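Long-range contacts in putative transcriptional regulator protein (Vibrio parahaemolyticus, PDB 3ER6), which is of unknown function but probably regulates transcription by binding DNA as an AraC-type protein, of which this chain is the DJ-1/PfpI-like part: residues L9-L14 with F43-V48; T75-I80 with G108-A113. The protein carries 1 engineered substitution. All coordinates share one frame; numbering follows the deposited sequence.

Contact 1. Residues L9-L14 with F43-V48; sequences LRVVAL and FMTHVV
Phe43 turns its CG anti to the backbone N (chi1 -166°), which brings the ring close to strand 9-14, where it slants past Leu9 and Val11: CD1 of Phe43 lies 3.8 Å from Leu9 CB, and its CZ packs tightly on Val11 CG2 at 3.5 Å. On the other face of the sheet Arg10 runs extended to CD and then bends (chi3 -72°), bringing NE to a water in the guanidinium plane. That water accepts from Arg10 NE at 2.8 Å and lies 2.7 Å from His46 NE2, bridging two flat groups whose planes stand 72° apart. The CD2 edge of the imidazole also meets Arg10 CG at 4.1 Å. Arg10 NH1 reaches beyond the pair to Phe74 O, and the His46 ring meets that of Phe72. Farther along, Val48 CG2 sits between Val12 CG1 (3.7 Å) and Leu14 CD1. Five backbone hydrogen bonds hold the strands in parallel register: Leu9 O, Val11 O and Ala13 O accept from strand 43-48, while Val11 N and Ala13 N donate to it; the bond from His46 N is the most bent. Thr45 OG1 bonds Glu32 of helix 22-37, and the same helix covers Val11, Ala13 and Val47. Val47 also makes backbone hydrogen bonds to the second subunit, and its side chain packs on Ile61 of that subunit. Two neighbouring parallel strands joined through a helix that covers one face form a beta-alpha-beta unit, here at the border of the central sheet of the DJ-1/PfpI fold within one chain.

Contact 2. Residues T75-I80 with G108-A113; sequences TNILII and GSKIVA
Strands 77-80 and 110-113 lie side by side and parallel, their axes 4.7 Å apart at closest approach and crossing at -19°. Four backbone hydrogen bonds alternate between them: Asn76 O accepts from Lys110 N, Lys110 O from Leu78 N, Leu78 O from Val112 N and Val112 O from Ile80 N, each 2.8 Å long. The first is the least straight, and its acceptor is shared, since a water donates to Asn76 O and, at longer range, to Gly108 O. Gly108, with phi 102°, ends helix 95-106 in a Schellman motif and turns the chain into the strand. At this entrance Ser109 OG lies 2.7 Å from Thr75 O and receives a bond from a second water, which in turn accepts from Thr75 N. The link through helix 95-106 makes the pair a beta-alpha-beta crossover in the middle of the DJ-1/PfpI sheet. On one face, Ile77 CG2 and Val112 CG2 meet obliquely at 3.7 Å, where Ile179 of helix 173-184 packs on Ile77 and Met176 on Val112. Lys110 rises from this face and bends at the last torsion, where NZ forms a salt bridge with Glu182 and hydrogen bonds to Tyr164 and Asn162. On the other face, Ile80 CD1 touches Ile111 CG2 at 3.8 Å, and Leu78 CB approaches Ile111 CD1 at 4.2 Å. Trp100 and Leu104 of helix 95-106 cover Leu78, while Val121 of helix 117-124 reaches Ile80, Ile111 and Ala113.

From the N terminus, strand 9-14 leads through helix 22-37 to strand 43-48, and contact 1 closes that loop at an outer strand of the sheet within this chain. After the small hairpin 55-57/61-64 the chain returns to the opposite side of strand 9-14 as strand 77-80; helix 95-106 then brings it to strand 110-114, and contact 2 closes the second loop. The loops follow in series, neither nested nor crossed. They are stitched together where 9-14 and 77-80 are neighbours, with probable hydrogen bonds from Arg10 N to Asn76 OD1 and from Ile79 N to Val12 O, giving four parallel strands in the order 43-48, 9-14, 77-80, 110-114.

Contact 1. Residues L9-L14 with F43-V48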
# COMPACT_ATOMS: atom_id res chain seq x y z
N LEU A 9 0.84 22.59 -3.99
CA LEU A 9 1.78 21.54 -4.40
C LEU A 9 0.93 20.50 -5.09
O LEU A 9 -0.18 20.19 -4.65
CB LEU A 9 2.47 20.90 -3.21
CG LEU A 9 3.47 21.78 -2.47
CD1 LEU A 9 4.04 20.99 -1.28
CD2 LEU A 9 4.57 22.27 -3.41
N ARG A 10 1.43 19.99 -6.18
CA ARG A 10 0.72 18.99 -6.94
C ARG A 10 1.51 17.69 -7.03
O ARG A 10 2.70 17.71 -7.37
CB ARG A 10 0.49 19.48 -8.37
CG ARG A 10 -0.18 18.40 -9.23
CD ARG A 10 -0.40 18.95 -10.66
NE ARG A 10 -1.49 19.95 -10.65
CZ ARG A 10 -1.63 20.94 -11.55
NH1 ARG A 10 -0.75 21.06 -12.55
NH2 ARG A 10 -2.66 21.81 -11.46
N VAL A 11 0.85 16.58 -6.73
CA VAL A 11 1.45 15.27 -6.98
C VAL A 11 0.62 14.56 -8.04
O VAL A 11 -0.61 14.50 -7.92
CB VAL A 11 1.48 14.38 -5.70
CG1 VAL A 11 2.13 12.99 -6.03
CG2 VAL A 11 2.25 15.14 -4.53
N VAL A 12 1.26 14.10 -9.11
CA VAL A 12 0.56 13.22 -10.07
C VAL A 12 1.17 11.81 -9.89
O VAL A 12 2.41 11.65 -9.80
CB VAL A 12 0.71 13.73 -11.54
CG1 VAL A 12 0.02 12.76 -12.52
CG2 VAL A 12 0.11 15.20 -11.67
N ALA A 13 0.30 10.81 -9.73
CA ALA A 13 0.77 9.44 -9.51
C ALA A 13 0.28 8.55 -10.65
O ALA A 13 -0.91 8.24 -10.76
CB ALA A 13 0.23 8.92 -8.15
N LEU A 14 1.20 8.14 -11.51
CA LEU A 14 0.90 7.24 -12.59
C LEU A 14 0.95 5.80 -12.10
O LEU A 14 2.02 5.33 -11.62
CB LEU A 14 1.94 7.43 -13.70
CG LEU A 14 1.86 6.48 -14.88
CD1 LEU A 14 0.54 6.74 -15.72
CD2 LEU A 14 3.12 6.66 -15.69
N PHE A 43 -2.46 21.14 -1.00
CA PHE A 43 -1.80 19.93 -1.46
C PHE A 43 -2.82 19.17 -2.30
O PHE A 43 -3.93 18.90 -1.81
CB PHE A 43 -1.35 19.09 -0.25
CG PHE A 43 -0.37 17.98 -0.59
CD1 PHE A 43 0.95 18.27 -0.90
CD2 PHE A 43 -0.78 16.67 -0.59
CE1 PHE A 43 1.89 17.25 -1.20
CE2 PHE A 43 0.13 15.63 -0.89
CZ PHE A 43 1.46 15.94 -1.22
N MET A 44 -2.49 18.91 -3.56
CA MET A 44 -3.42 18.20 -4.45
C MET A 44 -2.76 17.01 -5.10
O MET A 44 -1.65 17.11 -5.66
CB MET A 44 -4.11 19.10 -5.49
CG MET A 44 -3.45 20.43 -5.86
SD MET A 44 -4.60 21.59 -6.75
CE MET A 44 -6.14 20.98 -6.03
N THR A 45 -3.42 15.86 -5.01
CA THR A 45 -2.88 14.64 -5.64
C THR A 45 -3.84 14.06 -6.68
O THR A 45 -5.07 14.26 -6.60
CB THR A 45 -2.53 13.55 -4.58
OG1 THR A 45 -3.74 13.00 -4.07
CG2 THR A 45 -1.72 14.16 -3.39
N HIS A 46 -3.29 13.37 -7.68
CA HIS A 46 -4.12 12.79 -8.75
C HIS A 46 -3.56 11.46 -9.17
O HIS A 46 -2.40 11.39 -9.54
CB HIS A 46 -4.17 13.71 -10.01
CG HIS A 46 -4.45 15.15 -9.69
ND1 HIS A 46 -5.72 15.69 -9.75
CD2 HIS A 46 -3.63 16.16 -9.29
CE1 HIS A 46 -5.68 16.96 -9.41
NE2 HIS A 46 -4.42 17.28 -9.13
N VAL A 47 -4.37 10.41 -9.09
CA VAL A 47 -4.02 9.16 -9.76
C VAL A 47 -4.39 9.21 -11.24
O VAL A 47 -5.52 9.58 -11.59
CB VAL A 47 -4.68 7.94 -9.06
CG1 VAL A 47 -4.51 6.68 -9.87
CG2 VAL A 47 -4.09 7.78 -7.60
N VAL A 48 -3.46 8.83 -12.10
CA VAL A 48 -3.69 8.70 -13.55
C VAL A 48 -3.23 7.34 -14.05
O VAL A 48 -2.36 6.70 -13.44
CB VAL A 48 -2.98 9.81 -14.39
CG1 VAL A 48 -3.59 11.17 -14.04
CG2 VAL A 48 -1.44 9.76 -14.18
O HOH W 1 -3.81 19.88 -9.09

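Contact 2. Residues T75-I80 with G108-A113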
# COMPACT_ATOMS: atom_id res chain seq x y z
N THR A 75 3.92 19.55 -12.75
CA THR A 75 3.63 18.99 -11.41
C THR A 75 4.92 19.12 -10.58
O THR A 75 6.01 19.12 -11.13
CB THR A 75 3.21 17.46 -11.48
OG1 THR A 75 2.78 17.00 -10.19
CG2 THR A 75 4.38 16.54 -12.02
N ASN A 76 4.79 19.21 -9.26
CA ASN A 76 5.94 19.31 -8.39
C ASN A 76 6.57 17.93 -8.30
O ASN A 76 7.81 17.80 -8.34
CB ASN A 76 5.53 19.80 -7.00
CG ASN A 76 4.91 21.19 -7.05
OD1 ASN A 76 3.68 21.34 -7.06
ND2 ASN A 76 5.76 22.21 -7.07
N ILE A 77 5.71 16.92 -8.09
CA ILE A 77 6.16 15.51 -7.97
C ILE A 77 5.38 14.63 -8.96
O ILE A 77 4.17 14.80 -9.11
CB ILE A 77 5.91 14.96 -6.57
CG1 ILE A 77 6.65 15.81 -5.50
CG2 ILE A 77 6.35 13.50 -6.49
CD1 ILE A 77 5.97 15.62 -4.06
N LEU A 78 6.11 13.72 -9.63
CA LEU A 78 5.47 12.66 -10.40
C LEU A 78 5.88 11.34 -9.76
O LEU A 78 7.07 11.09 -9.61
CB LEU A 78 5.87 12.70 -11.90
CG LEU A 78 5.45 11.47 -12.76
CD1 LEU A 78 3.92 11.40 -13.05
CD2 LEU A 78 6.22 11.34 -14.11
N ILE A 79 4.91 10.49 -9.39
CA ILE A 79 5.24 9.13 -8.95
C ILE A 79 4.94 8.15 -10.09
O ILE A 79 3.87 8.19 -10.70
CB ILE A 79 4.43 8.72 -7.69
CG1 ILE A 79 4.61 9.80 -6.64
CG2 ILE A 79 4.86 7.29 -7.16
CD1 ILE A 79 3.79 9.57 -5.42
N ILE A 80 5.91 7.30 -10.39
CA ILE A 80 5.70 6.28 -11.36
C ILE A 80 5.65 4.98 -10.60
O ILE A 80 6.67 4.52 -10.02
CB ILE A 80 6.84 6.24 -12.39
CG1 ILE A 80 6.97 7.61 -13.11
CG2 ILE A 80 6.70 5.05 -13.32
CD1 ILE A 80 8.30 7.66 -13.92
N GLY A 108 11.98 19.98 -14.48
CA GLY A 108 12.30 20.11 -13.06
C GLY A 108 11.36 19.44 -12.06
O GLY A 108 11.53 19.60 -10.85
N SER A 109 10.38 18.68 -12.55
CA SER A 109 9.52 17.88 -11.65
C SER A 109 10.39 16.93 -10.84
O SER A 109 11.36 16.39 -11.36
CB SER A 109 8.51 17.03 -12.50
OG SER A 109 7.53 17.90 -13.07
N LYS A 110 10.07 16.70 -9.56
CA LYS A 110 10.69 15.54 -8.90
C LYS A 110 10.08 14.27 -9.48
O LYS A 110 8.85 14.22 -9.68
CB LYS A 110 10.53 15.57 -7.38
CG LYS A 110 11.24 16.73 -6.71
CD LYS A 110 10.92 16.72 -5.19
CE LYS A 110 11.55 17.90 -4.50
NZ LYS A 110 12.99 17.93 -4.85
N ILE A 111 10.91 13.26 -9.79
CA ILE A 111 10.44 11.99 -10.37
C ILE A 111 10.71 10.89 -9.35
O ILE A 111 11.87 10.56 -8.99
CB ILE A 111 11.14 11.62 -11.71
CG1 ILE A 111 11.22 12.81 -12.69
CG2 ILE A 111 10.52 10.36 -12.38
CD1 ILE A 111 9.80 13.38 -13.16
N VAL A 112 9.64 10.26 -8.87
CA VAL A 112 9.78 9.26 -7.81
C VAL A 112 9.33 7.94 -8.42
O VAL A 112 8.18 7.83 -8.87
CB VAL A 112 8.83 9.57 -6.59
CG1 VAL A 112 9.04 8.48 -5.51
CG2 VAL A 112 9.07 11.00 -5.99
N ALA A 113 10.22 6.96 -8.49
CA ALA A 113 9.93 5.71 -9.17
C ALA A 113 10.01 4.63 -8.11
O ALA A 113 11.02 4.56 -7.39
CB ALA A 113 10.96 5.42 -10.30
O HOH W 2 6.69 20.19 -13.91
O HOH W 3 9.41 20.11 -8.38